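Long-range contacts in beta-fructofuranosidase (Arthrobacter, PDB 3WPU), which belongs to the levansucrase/invertase family, whose members share a catalytic domain folded as a five-bladed beta-propeller: residues 306-311 with 325-330; 198-203 with 224-229; 248-253 with 342-347; 8-13 with 282-287; 423-428 with 454-459. All blocks are in the same frame, centred on the assembly; numbering follows the deposited sequence.

Interaction 1 of 5, residues 306-311 with 325-330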
# COMPACT_ATOMS: atom_id res chain seq x y z
N GLY A 306 -0.36 11.51 -12.30
CA GLY A 306 0.16 10.38 -11.59
C GLY A 306 0.29 9.17 -12.49
O GLY A 306 -0.46 9.03 -13.46
N ASN A 307 1.23 8.32 -12.15
CA ASN A 307 1.33 7.01 -12.79
C ASN A 307 1.76 5.90 -11.84
O ASN A 307 2.18 6.14 -10.69
CB ASN A 307 2.14 7.02 -14.11
CG ASN A 307 3.65 7.19 -13.93
OD1 ASN A 307 4.16 7.21 -12.82
ND2 ASN A 307 4.37 7.29 -15.05
N VAL A 308 1.69 4.67 -12.34
CA VAL A 308 2.18 3.51 -11.64
C VAL A 308 3.24 2.91 -12.53
O VAL A 308 2.98 2.55 -13.68
CB VAL A 308 1.08 2.46 -11.32
CG1 VAL A 308 1.72 1.23 -10.72
CG2 VAL A 308 0.05 3.06 -10.36
N GLY A 309 4.43 2.81 -11.96
CA GLY A 309 5.59 2.25 -12.65
C GLY A 309 5.80 0.77 -12.44
O GLY A 309 5.25 0.15 -11.54
N LEU A 310 6.61 0.20 -13.34
CA LEU A 310 7.02 -1.20 -13.29
C LEU A 310 8.54 -1.24 -13.47
O LEU A 310 9.12 -0.43 -14.23
CB LEU A 310 6.36 -2.00 -14.42
CG LEU A 310 6.53 -3.52 -14.35
CD1 LEU A 310 5.84 -4.16 -13.16
CD2 LEU A 310 6.06 -4.17 -15.66
N ALA A 311 9.18 -2.14 -12.74
CA ALA A 311 10.61 -2.41 -12.89
C ALA A 311 10.82 -3.91 -12.79
O ALA A 311 10.00 -4.64 -12.22
CB ALA A 311 11.44 -1.67 -11.86
N PRO A 325 8.26 0.44 -18.94
CA PRO A 325 7.31 1.57 -19.13
C PRO A 325 6.18 1.55 -18.07
O PRO A 325 5.87 0.52 -17.49
CB PRO A 325 6.80 1.35 -20.56
CG PRO A 325 7.95 0.62 -21.24
CD PRO A 325 8.44 -0.33 -20.20
N PRO A 326 5.59 2.72 -17.76
CA PRO A 326 4.52 2.68 -16.78
C PRO A 326 3.35 1.76 -17.16
O PRO A 326 3.03 1.60 -18.36
CB PRO A 326 4.02 4.15 -16.72
CG PRO A 326 5.03 4.97 -17.44
CD PRO A 326 5.77 4.05 -18.38
N ILE A 327 2.76 1.12 -16.18
CA ILE A 327 1.59 0.25 -16.45
C ILE A 327 0.24 0.93 -16.35
O ILE A 327 -0.74 0.44 -16.94
CB ILE A 327 1.58 -1.06 -15.62
CG1 ILE A 327 1.68 -0.77 -14.11
CG2 ILE A 327 2.73 -1.97 -16.05
CD1 ILE A 327 1.44 -1.99 -13.23
N LEU A 328 0.15 2.03 -15.60
CA LEU A 328 -1.08 2.81 -15.51
C LEU A 328 -0.74 4.29 -15.41
O LEU A 328 0.25 4.66 -14.75
CB LEU A 328 -1.88 2.38 -14.28
CG LEU A 328 -3.24 3.07 -14.09
CD1 LEU A 328 -4.28 2.47 -15.02
CD2 LEU A 328 -3.70 3.05 -12.64
N SER A 329 -1.45 5.11 -16.16
CA SER A 329 -1.36 6.57 -16.04
C SER A 329 -2.72 7.12 -15.73
O SER A 329 -3.74 6.58 -16.19
CB SER A 329 -0.83 7.23 -17.31
OG SER A 329 -1.63 6.94 -18.45
N ALA A 330 -2.72 8.20 -14.95
CA ALA A 330 -3.90 8.93 -14.56
C ALA A 330 -3.79 10.42 -14.96
O ALA A 330 -4.12 11.34 -14.17
CB ALA A 330 -4.11 8.79 -13.06

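Interaction 2 of 5, residues 198-203 with 224-229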
# COMPACT_ATOMS: atom_id res chain seq x y z
N PRO A 198 13.90 11.40 -3.56
CA PRO A 198 13.39 10.11 -3.13
C PRO A 198 13.94 9.01 -4.02
O PRO A 198 13.84 9.10 -5.24
CB PRO A 198 11.90 10.25 -3.36
CG PRO A 198 11.75 11.20 -4.51
CD PRO A 198 13.00 12.07 -4.52
N ARG A 199 14.44 7.95 -3.40
CA ARG A 199 15.01 6.82 -4.15
C ARG A 199 14.45 5.52 -3.66
O ARG A 199 14.18 5.36 -2.46
CB ARG A 199 16.51 6.81 -4.04
CG ARG A 199 17.14 8.13 -4.49
CD ARG A 199 18.64 8.05 -4.60
NE ARG A 199 19.23 9.36 -4.87
CZ ARG A 199 20.54 9.58 -4.97
NH1 ARG A 199 21.39 8.57 -4.90
NH2 ARG A 199 20.99 10.81 -5.16
N ILE A 200 14.34 4.54 -4.56
CA ILE A 200 13.91 3.21 -4.17
C ILE A 200 15.19 2.46 -3.80
O ILE A 200 16.15 2.43 -4.57
CB ILE A 200 13.10 2.52 -5.29
CG1 ILE A 200 11.74 3.21 -5.41
CG2 ILE A 200 12.95 1.04 -4.99
CD1 ILE A 200 10.91 2.81 -6.59
N ALA A 201 15.18 1.90 -2.60
CA ALA A 201 16.37 1.35 -1.97
C ALA A 201 16.07 0.01 -1.33
O ALA A 201 14.91 -0.36 -1.13
CB ALA A 201 16.89 2.31 -0.91
N LEU A 202 17.15 -0.72 -1.02
CA LEU A 202 17.07 -2.03 -0.39
C LEU A 202 18.05 -2.08 0.77
O LEU A 202 19.16 -1.59 0.65
CB LEU A 202 17.51 -3.12 -1.37
CG LEU A 202 17.82 -4.52 -0.85
CD1 LEU A 202 16.58 -5.18 -0.28
CD2 LEU A 202 18.40 -5.41 -1.97
N SER A 203 17.64 -2.70 1.87
CA SER A 203 18.58 -3.07 2.93
C SER A 203 18.19 -4.44 3.44
O SER A 203 16.99 -4.77 3.56
CB SER A 203 18.53 -2.05 4.08
OG SER A 203 19.59 -2.30 5.01
N ASP A 224 21.18 1.50 -3.39
CA ASP A 224 20.37 2.44 -4.18
C ASP A 224 19.91 1.70 -5.42
O ASP A 224 20.74 1.26 -6.22
CB ASP A 224 21.27 3.65 -4.52
CG ASP A 224 20.55 4.77 -5.22
OD1 ASP A 224 19.36 4.64 -5.58
OD2 ASP A 224 21.24 5.78 -5.46
N LEU A 225 18.60 1.52 -5.59
CA LEU A 225 18.09 0.72 -6.72
C LEU A 225 17.63 1.54 -7.91
O LEU A 225 18.00 1.23 -9.06
CB LEU A 225 16.94 -0.17 -6.26
CG LEU A 225 17.20 -1.06 -5.03
CD1 LEU A 225 15.93 -1.80 -4.69
CD2 LEU A 225 18.34 -2.06 -5.25
N LEU A 226 16.80 2.55 -7.65
CA LEU A 226 16.16 3.33 -8.69
C LEU A 226 15.88 4.75 -8.29
O LEU A 226 15.57 5.02 -7.12
CB LEU A 226 14.79 2.71 -9.10
CG LEU A 226 14.77 1.28 -9.62
CD1 LEU A 226 13.36 0.72 -9.63
CD2 LEU A 226 15.37 1.23 -11.01
N GLN A 227 16.04 5.65 -9.25
CA GLN A 227 15.61 7.04 -9.10
C GLN A 227 14.93 7.46 -10.40
O GLN A 227 15.23 6.92 -11.47
CB GLN A 227 16.77 7.95 -8.74
CG GLN A 227 17.81 8.14 -9.79
CD GLN A 227 19.03 8.86 -9.23
OE1 GLN A 227 19.79 8.31 -8.43
NE2 GLN A 227 19.21 10.10 -9.62
N ALA A 228 14.02 8.41 -10.30
CA ALA A 228 13.26 8.86 -11.47
C ALA A 228 14.17 9.21 -12.65
O ALA A 228 15.20 9.89 -12.48
CB ALA A 228 12.40 10.06 -11.09
N ASP A 229 13.79 8.74 -13.83
CA ASP A 229 14.64 8.81 -15.02
C ASP A 229 14.34 9.97 -15.98
O ASP A 229 15.24 10.47 -16.67
CB ASP A 229 14.50 7.52 -15.81
CG ASP A 229 13.10 7.33 -16.36
OD1 ASP A 229 12.13 7.35 -15.58
OD2 ASP A 229 12.94 7.22 -17.59
O HOH W 1 13.82 9.89 -7.86

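Interaction 3 of 5, residues 248-253 with 342-347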
# COMPACT_ATOMS: atom_id res chain seq x y z
N PHE A 248 6.79 -2.23 -4.27
CA PHE A 248 6.16 -3.52 -3.94
C PHE A 248 6.68 -4.55 -4.96
O PHE A 248 6.44 -4.37 -6.14
CB PHE A 248 4.63 -3.39 -4.06
CG PHE A 248 3.88 -4.70 -3.94
CD1 PHE A 248 3.48 -5.17 -2.71
CD2 PHE A 248 3.62 -5.49 -5.06
CE1 PHE A 248 2.80 -6.37 -2.56
CE2 PHE A 248 2.92 -6.69 -4.93
CZ PHE A 248 2.54 -7.15 -3.69
N THR A 249 7.35 -5.60 -4.48
CA THR A 249 7.95 -6.64 -5.37
C THR A 249 7.14 -7.92 -5.36
O THR A 249 6.43 -8.23 -4.40
CB THR A 249 9.42 -6.96 -5.02
OG1 THR A 249 9.52 -7.84 -3.89
CG2 THR A 249 10.26 -5.70 -4.84
N PHE A 250 7.27 -8.72 -6.44
CA PHE A 250 6.43 -9.88 -6.58
C PHE A 250 6.94 -10.70 -7.76
O PHE A 250 7.68 -10.19 -8.59
CB PHE A 250 4.98 -9.49 -6.88
CG PHE A 250 4.82 -8.61 -8.09
CD1 PHE A 250 4.47 -9.15 -9.32
CD2 PHE A 250 5.04 -7.22 -8.01
CE1 PHE A 250 4.31 -8.34 -10.43
CE2 PHE A 250 4.88 -6.42 -9.11
CZ PHE A 250 4.52 -6.97 -10.33
N GLU A 251 6.52 -11.95 -7.77
CA GLU A 251 6.59 -12.78 -8.95
C GLU A 251 5.23 -12.81 -9.61
O GLU A 251 4.20 -12.99 -8.96
CB GLU A 251 6.99 -14.20 -8.57
CG GLU A 251 7.22 -15.11 -9.78
CD GLU A 251 7.49 -16.55 -9.36
OE1 GLU A 251 6.55 -17.23 -8.91
OE2 GLU A 251 8.63 -17.00 -9.53
N ASP A 252 5.24 -12.66 -10.93
CA ASP A 252 4.07 -12.80 -11.77
C ASP A 252 3.95 -14.28 -12.14
O ASP A 252 4.90 -14.83 -12.68
CB ASP A 252 4.29 -11.96 -13.02
CG ASP A 252 3.15 -12.04 -14.01
OD1 ASP A 252 2.07 -12.59 -13.69
OD2 ASP A 252 3.38 -11.53 -15.12
N PRO A 253 2.79 -14.91 -11.86
CA PRO A 253 2.62 -16.33 -12.23
C PRO A 253 2.88 -16.58 -13.72
O PRO A 253 3.35 -17.67 -14.12
CB PRO A 253 1.15 -16.62 -11.86
CG PRO A 253 0.83 -15.63 -10.79
CD PRO A 253 1.65 -14.41 -11.08
N ILE A 342 0.19 -5.39 -6.85
CA ILE A 342 -0.41 -6.33 -7.77
C ILE A 342 -0.82 -7.57 -6.97
O ILE A 342 -0.01 -8.14 -6.23
CB ILE A 342 0.56 -6.74 -8.88
CG1 ILE A 342 0.98 -5.52 -9.71
CG2 ILE A 342 -0.08 -7.80 -9.75
CD1 ILE A 342 -0.07 -4.97 -10.61
N TYR A 343 -2.08 -7.92 -7.12
CA TYR A 343 -2.76 -8.98 -6.38
C TYR A 343 -3.34 -9.94 -7.39
O TYR A 343 -4.08 -9.53 -8.28
CB TYR A 343 -3.87 -8.33 -5.55
CG TYR A 343 -4.67 -9.20 -4.64
CD1 TYR A 343 -4.38 -9.27 -3.27
CD2 TYR A 343 -5.78 -9.92 -5.11
CE1 TYR A 343 -5.13 -10.05 -2.43
CE2 TYR A 343 -6.54 -10.70 -4.25
CZ TYR A 343 -6.21 -10.75 -2.91
OH TYR A 343 -6.97 -11.51 -2.02
N PHE A 344 -2.95 -11.21 -7.29
CA PHE A 344 -3.31 -12.17 -8.30
C PHE A 344 -4.47 -13.02 -7.82
O PHE A 344 -4.47 -13.55 -6.70
CB PHE A 344 -2.11 -13.04 -8.64
CG PHE A 344 -0.97 -12.28 -9.25
CD1 PHE A 344 -1.04 -11.84 -10.57
CD2 PHE A 344 0.16 -11.98 -8.51
CE1 PHE A 344 0.02 -11.14 -11.14
CE2 PHE A 344 1.22 -11.29 -9.07
CZ PHE A 344 1.15 -10.87 -10.39
N LYS A 345 -5.48 -13.15 -8.68
CA LYS A 345 -6.67 -13.93 -8.37
C LYS A 345 -7.35 -14.42 -9.64
O LYS A 345 -7.58 -13.64 -10.58
CB LYS A 345 -7.64 -13.10 -7.51
CG LYS A 345 -8.86 -13.91 -7.09
CD LYS A 345 -9.74 -13.12 -6.16
CE LYS A 345 -10.94 -13.91 -5.66
NZ LYS A 345 -11.94 -14.15 -6.72
N ASP A 346 -7.66 -15.72 -9.67
CA ASP A 346 -8.46 -16.32 -10.75
C ASP A 346 -7.94 -15.99 -12.15
O ASP A 346 -8.73 -15.70 -13.07
CB ASP A 346 -9.93 -15.90 -10.60
CG ASP A 346 -10.56 -16.49 -9.34
OD1 ASP A 346 -10.07 -17.52 -8.85
OD2 ASP A 346 -11.53 -15.89 -8.82
N GLY A 347 -6.62 -15.99 -12.29
CA GLY A 347 -5.97 -15.77 -13.59
C GLY A 347 -5.90 -14.31 -14.02
O GLY A 347 -5.54 -14.01 -15.16

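Interaction 4 of 5, residues 8-13 with 282-287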
# COMPACT_ATOMS: atom_id res chain seq x y z
N PRO A 8 -21.27 10.62 -18.62
CA PRO A 8 -20.57 9.93 -19.71
C PRO A 8 -20.52 8.43 -19.48
O PRO A 8 -20.51 7.98 -18.34
CB PRO A 8 -19.16 10.53 -19.65
CG PRO A 8 -18.98 10.91 -18.20
CD PRO A 8 -20.33 11.40 -17.78
N GLU A 9 -20.43 7.67 -20.56
CA GLU A 9 -20.18 6.26 -20.44
C GLU A 9 -18.67 6.04 -20.21
O GLU A 9 -17.86 6.86 -20.59
CB GLU A 9 -20.67 5.56 -21.70
CG GLU A 9 -22.19 5.65 -21.81
CD GLU A 9 -22.76 4.77 -22.87
OE1 GLU A 9 -22.19 3.67 -23.06
OE2 GLU A 9 -23.78 5.15 -23.48
N PRO A 10 -18.32 4.96 -19.51
CA PRO A 10 -16.93 4.69 -19.19
C PRO A 10 -16.23 4.19 -20.44
O PRO A 10 -16.88 3.73 -21.38
CB PRO A 10 -17.01 3.59 -18.13
CG PRO A 10 -18.32 2.94 -18.35
CD PRO A 10 -19.23 4.02 -18.83
N THR A 11 -14.91 4.29 -20.42
CA THR A 11 -14.07 3.89 -21.54
C THR A 11 -14.19 2.39 -21.69
O THR A 11 -14.31 1.66 -20.71
CB THR A 11 -12.60 4.29 -21.26
OG1 THR A 11 -12.54 5.70 -21.03
CG2 THR A 11 -11.71 3.96 -22.42
N ILE A 12 -14.14 1.91 -22.93
CA ILE A 12 -14.08 0.48 -23.17
C ILE A 12 -12.63 0.04 -23.03
O ILE A 12 -11.76 0.55 -23.74
CB ILE A 12 -14.63 0.12 -24.57
CG1 ILE A 12 -16.12 0.49 -24.65
CG2 ILE A 12 -14.45 -1.36 -24.82
CD1 ILE A 12 -16.78 0.19 -25.98
N HIS A 13 -12.40 -0.87 -22.08
CA HIS A 13 -11.07 -1.43 -21.83
C HIS A 13 -11.15 -2.93 -22.11
O HIS A 13 -12.12 -3.59 -21.75
CB HIS A 13 -10.63 -1.24 -20.38
CG HIS A 13 -10.34 0.17 -20.00
ND1 HIS A 13 -9.15 0.80 -20.27
CD2 HIS A 13 -11.08 1.07 -19.29
CE1 HIS A 13 -9.17 2.03 -19.79
NE2 HIS A 13 -10.32 2.21 -19.18
N GLY A 282 -10.71 9.76 -22.76
CA GLY A 282 -11.30 8.43 -22.81
C GLY A 282 -12.78 8.32 -23.19
O GLY A 282 -13.38 7.27 -23.00
N TYR A 283 -13.36 9.38 -23.74
CA TYR A 283 -14.79 9.37 -24.05
C TYR A 283 -15.05 8.52 -25.26
O TYR A 283 -14.24 8.46 -26.19
CB TYR A 283 -15.34 10.79 -24.27
CG TYR A 283 -15.25 11.57 -22.99
CD1 TYR A 283 -16.11 11.29 -21.95
CD2 TYR A 283 -14.22 12.49 -22.78
CE1 TYR A 283 -16.01 11.98 -20.74
CE2 TYR A 283 -14.10 13.17 -21.57
CZ TYR A 283 -14.97 12.89 -20.56
OH TYR A 283 -14.86 13.54 -19.35
N ARG A 284 -16.20 7.86 -25.24
CA ARG A 284 -16.69 7.18 -26.46
C ARG A 284 -17.07 8.26 -27.45
O ARG A 284 -17.62 9.30 -27.07
CB ARG A 284 -17.87 6.30 -26.13
CG ARG A 284 -17.58 5.31 -25.03
CD ARG A 284 -18.69 4.32 -24.84
NE ARG A 284 -18.43 3.47 -23.68
CZ ARG A 284 -19.03 2.30 -23.42
NH1 ARG A 284 -19.90 1.76 -24.29
NH2 ARG A 284 -18.72 1.64 -22.31
N GLN A 285 -16.71 8.07 -28.71
CA GLN A 285 -16.93 9.13 -29.69
C GLN A 285 -18.41 9.49 -29.76
O GLN A 285 -19.28 8.61 -29.80
CB GLN A 285 -16.43 8.73 -31.09
CG GLN A 285 -16.29 9.99 -31.96
CD GLN A 285 -15.95 9.71 -33.41
OE1 GLN A 285 -15.79 10.64 -34.23
NE2 GLN A 285 -15.84 8.45 -33.74
N GLY A 286 -18.70 10.78 -29.73
CA GLY A 286 -20.07 11.26 -29.84
C GLY A 286 -20.76 11.47 -28.50
O GLY A 286 -21.83 12.06 -28.44
N ASP A 287 -20.18 10.95 -27.43
CA ASP A 287 -20.86 11.01 -26.13
C ASP A 287 -21.18 12.47 -25.86
O ASP A 287 -20.28 13.29 -25.85
CB ASP A 287 -19.94 10.43 -25.04
CG ASP A 287 -20.65 10.20 -23.73
OD1 ASP A 287 -20.39 9.16 -23.11
OD2 ASP A 287 -21.52 10.99 -23.33
O HOH W 2 -17.79 8.35 -22.95

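Interaction 5 of 5, residues 423-428 with 454-459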
# COMPACT_ATOMS: atom_id res chain seq x y z
N HIS A 423 -4.10 2.02 2.62
CA HIS A 423 -4.66 0.70 2.70
C HIS A 423 -3.73 -0.30 1.99
O HIS A 423 -2.98 0.05 1.06
CB HIS A 423 -5.98 0.62 1.97
CG HIS A 423 -7.03 1.57 2.44
ND1 HIS A 423 -6.88 2.94 2.40
CD2 HIS A 423 -8.28 1.34 2.91
CE1 HIS A 423 -7.99 3.51 2.83
NE2 HIS A 423 -8.85 2.56 3.14
N TYR A 424 -3.82 -1.54 2.43
CA TYR A 424 -3.02 -2.61 1.86
C TYR A 424 -3.88 -3.85 1.83
O TYR A 424 -4.43 -4.26 2.86
CB TYR A 424 -1.76 -2.82 2.71
CG TYR A 424 -0.91 -3.95 2.19
CD1 TYR A 424 -0.02 -3.76 1.14
CD2 TYR A 424 -1.03 -5.21 2.74
CE1 TYR A 424 0.71 -4.81 0.62
CE2 TYR A 424 -0.28 -6.27 2.24
CZ TYR A 424 0.59 -6.07 1.21
OH TYR A 424 1.37 -7.12 0.69
N VAL A 425 -4.00 -4.47 0.64
CA VAL A 425 -4.85 -5.64 0.44
C VAL A 425 -4.03 -6.92 0.68
O VAL A 425 -2.99 -7.13 0.05
CB VAL A 425 -5.45 -5.67 -0.99
CG1 VAL A 425 -6.47 -6.78 -1.09
CG2 VAL A 425 -6.08 -4.31 -1.32
N MET A 426 -4.52 -7.73 1.61
CA MET A 426 -3.88 -8.92 2.11
C MET A 426 -4.58 -10.14 1.54
O MET A 426 -5.68 -10.03 0.99
CB MET A 426 -3.98 -8.94 3.64
CG MET A 426 -3.42 -7.68 4.24
SD MET A 426 -3.25 -7.65 6.05
CE MET A 426 -4.98 -7.67 6.53
N PRO A 427 -3.98 -11.31 1.72
CA PRO A 427 -4.61 -12.52 1.20
C PRO A 427 -6.05 -12.70 1.71
O PRO A 427 -6.38 -12.35 2.86
CB PRO A 427 -3.68 -13.63 1.69
CG PRO A 427 -2.34 -12.96 1.75
CD PRO A 427 -2.67 -11.60 2.33
N GLY A 428 -6.91 -13.17 0.80
CA GLY A 428 -8.33 -13.35 1.08
C GLY A 428 -9.14 -12.07 1.11
O GLY A 428 -10.27 -12.06 1.58
N VAL A 454 -10.67 -4.93 7.47
CA VAL A 454 -11.97 -5.14 6.86
C VAL A 454 -11.81 -6.16 5.76
O VAL A 454 -10.71 -6.60 5.51
CB VAL A 454 -12.64 -3.84 6.36
CG1 VAL A 454 -12.92 -2.91 7.53
CG2 VAL A 454 -11.81 -3.14 5.28
N LYS A 455 -12.92 -6.56 5.15
CA LYS A 455 -12.88 -7.64 4.17
C LYS A 455 -13.60 -7.20 2.89
O LYS A 455 -14.78 -6.87 2.90
CB LYS A 455 -13.52 -8.92 4.74
CG LYS A 455 -13.48 -10.11 3.79
CD LYS A 455 -13.90 -11.38 4.52
CE LYS A 455 -14.01 -12.56 3.57
NZ LYS A 455 -15.30 -12.58 2.81
N MET A 456 -12.88 -7.27 1.77
CA MET A 456 -13.39 -6.88 0.49
C MET A 456 -13.40 -8.13 -0.37
O MET A 456 -12.36 -8.73 -0.59
CB MET A 456 -12.48 -5.80 -0.11
CG MET A 456 -12.92 -5.31 -1.47
SD MET A 456 -11.82 -4.04 -2.12
CE MET A 456 -10.26 -4.92 -2.20
N ASP A 457 -14.59 -8.51 -0.84
CA ASP A 457 -14.70 -9.66 -1.75
C ASP A 457 -14.41 -9.22 -3.17
O ASP A 457 -15.01 -8.28 -3.70
CB ASP A 457 -16.06 -10.29 -1.62
CG ASP A 457 -16.26 -10.92 -0.24
OD1 ASP A 457 -15.24 -11.28 0.41
OD2 ASP A 457 -17.41 -11.06 0.19
N ILE A 458 -13.47 -9.92 -3.80
CA ILE A 458 -12.97 -9.52 -5.11
C ILE A 458 -13.51 -10.48 -6.16
O ILE A 458 -13.33 -11.69 -6.05
CB ILE A 458 -11.43 -9.52 -5.13
CG1 ILE A 458 -10.90 -8.48 -4.13
CG2 ILE A 458 -10.90 -9.25 -6.54
CD1 ILE A 458 -9.43 -8.59 -3.79
N GLY A 459 -14.23 -9.94 -7.13
CA GLY A 459 -14.84 -10.72 -8.21
C GLY A 459 -16.20 -11.33 -7.93
O GLY A 459 -16.41 -12.52 -8.14
O HOH W 3 -12.59 -11.96 0.26

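Interaction 1 of 5, residues 306-311 with 325-330
Ile327 sets its CG1 in the crowded position between backbone N and carbonyl carbon (chi1 55°), while Val308 turns CG1 away from its own N (chi1 174°), and the two branches meet at 3.9 Å, Val308 CG1 to Ile327 CG1. The same rotation swings Ile327 CG2 the other way along the strand, where it lies 4.0 Å from Leu310 CB. On one side of the sheet Val308 and Leu328 line up CB against CB; on the other Asn307 reaches back over Pro326, its ND2 3.4 Å from the ring CG, and gives a weak bond to Tyr232 O. The backbone explains why two residues crowd one valine. Ile327 N donates to Val308 O at 2.9 Å, and Leu328 N adds only a weak, long bond to the same oxygen. Val308 N in turn gives a good bond to Leu328 O, at 2.8 Å. Val262 on the neighbouring strand covers Val308, Leu310 and Ile327, so this apolar side is buried. With Ile327 and Leu328 both facing Val308, this is a classic beta bulge in the antiparallel hairpin of strands 305-313 and 321-331.

Interaction 2 of 5, residues 198-203 with 224-229
Ile200 O is shared by two successive backbone N-H groups, Leu225 N at 2.8 Å and Leu226 N at 3.2 Å from that oxygen. Leu225 is the extra residue: its psi of -49° leaves the extended range, and the register slips by one between Ile200 and Ala201. Ile200 N closes the pair with a bond to Leu226 O. The result is a classic beta bulge in the hairpin of strands 197-210 and 213-226, the last two strands of an antiparallel meander that also takes in 159-169 and 174-184, consistent with one blade of the family's propeller. The bulge turns Leu225 toward the other strand, and its CD1 settles 3.9 Å from Leu202 CB and close to Ile200 CG2. On the Asp224 side, Arg199 extends its chain from CG to NE across the carboxylate. Arg199 NH1 makes a salt bridge with Asp224 OD2 at 2.8 Å, arriving on the syn side but 34° out of the carboxylate plane. Gln227 runs alongside, with OE1 over one guanidinium face near the rim, and Arg199 NH2 salt-bridges Asp197 and Glu153. Past the bulge the chains diverge, and a water joins Pro198 O to Ala228 N, accepting from that nitrogen at 2.9 Å.

Interaction 3 of 5, residues 248-253 with 342-347
Pro253 packs on Phe344 in the tight part of the contact: CD sits almost on the ring normal, 3.5 Å from the centroid of the Phe344 ring, a CH-pi contact over the face. The opposite face is backed by Ile342 CG2 of its own strand, and Phe250 CD1 comes in at the edge, in plane, 3.9 Å from Phe344 CZ. The ring is thus packed on both faces and at one edge. Phe250, whose chi1 of 56° tucks CG between backbone N and carbonyl carbon, offers one face to Ile342, with CB 4.3 Å from the Phe250 ring centroid. Asp252 lays its carboxylate nearly parallel to the Phe344 ring plane, with OD1 3.6 Å from Phe344 CE1; that oxygen accepts from Ala254 N, and OD2 bonds His255. Phe248 adds another contact, CE2 to Ile342 O at 3.5 Å. Everything between the segments is van der Waals or CH-pi, for the axes of 248-250 and 342-345 come no nearer than 8.9 Å. Toward solvent the packing thins out: Pro253 is exposed, and the 342-347 segment runs off through Lys345 to the exposed Asp346 and Gly347, where a salt bridge links Lys345 NZ and Asp346 OD2. The two pieces run roughly the same way, 35° apart, and their parent strands each open an antiparallel meander. That fits innermost strands of adjacent blades packed through their side chains, as in a beta-propeller.

Interaction 4 of 5, residues 8-13 with 282-287
Arg284 grips Pro10 O side-on, with NE 2.8 Å and NH2 2.9 Å from that one oxygen, which lies in the guanidinium plane. Glu9 and Ile12 sandwich the same flat group. Glu9 OE1 stands above one face, 3.2 Å from Arg284 NH1; it is a salt bridge of charges, since no N-H points at it. Ile12 CG1 covers the opposite face over its centre, 3.6 Å from Arg284 CZ. Two more bonds flank this core: Glu9 N donates at 3.0 Å to the syn lone pair of Asp287 OD1, and Thr11 OG1 gives its proton to Gly282 O at 2.7 Å. Thr11 can do so because chi1 of -57° holds OG1 beside its backbone N. A water in the same layer links Glu9 O, Arg284 N and Asp287 OD1. Further out, the type II turn from Arg284 to Asp287 brings both end residues to the N-terminal segment, and Tyr289 N holds the second carboxylate oxygen of Asp287. Asp32 of helix 30-38 accepts from Thr11 N, and Thr29 OG1 hydrogen-bonds Thr11 OG1. Two irregular loops are joined mainly by polar groups; the arginine charge probably polarises the Pro10 carbonyl, and Glu9 above the guanidinium would offset part of that charge.

Interaction 5 of 5, residues 423-428 with 454-459
Lys455, Met456 and Ile458 touch the 423-428 segment within one antiparallel four-stranded sheet, but not as neighbours: strand 430-434 runs between strands 423-425 and 454-458. The order 423-425, 430-434, 454-458, 467-469 is that of a meander, consistent with the last blade of the propeller. The segments therefore meet through side chains and at the turn carrying Gly428, with little surface between them. Lys455 passes its aliphatic chain near that turn, CE 4.3 Å from Gly428 O. Its ammonium group goes on to the syn lone pair of Asp457 OD1, NZ to OD1 2.7 Å, and also makes a salt bridge with Asp470. Met456 stays fully extended through CG and SD, both first torsions at 180°, and only the last one (60°) bends the methyl aside. That leaves CE 4.3 Å from Val425 CG2, a loose apolar touch, and Phe352 of strand 348-355 packs against both residues. The Met456 backbone meanwhile bonds Gly429, just beyond Gly428. Asp457 points its CB away from the first segment yet is tied to it through solvent: one water lies 2.7 Å from Gly428 O and equally close to Asp457 OD1, although it has more acceptors nearby than protons to give. Ile458 returns to the same side as Met456. Tyr343 of strand 340-345 touches both Ile458 and Val425, and between those two the methyls Val425 CG1 and Ile458 CD1 lie 4.4 Å apart.

Overall arrangement
Interaction 4 opens first along the chain, encloses interaction 2 and crosses interaction 3; interaction 1 falls between the two segments of interaction 3, and interaction 5 comes last. The 248-253 segment of interaction 3 lies in the same sheet as interaction 1, while 342-347 opens the next; the centres of the two contacts are about 16 Å apart. Ala311 packs on Leu226 to join interactions 1 and 2, while Lys345 NZ probably bonds Ile458 O to join 3 and 5, centres about 14 Å apart. These four hold strands within and between successive propeller blades. Interaction 4, its centre about 30 Å from the chain's centre, ties down the N-terminal segment.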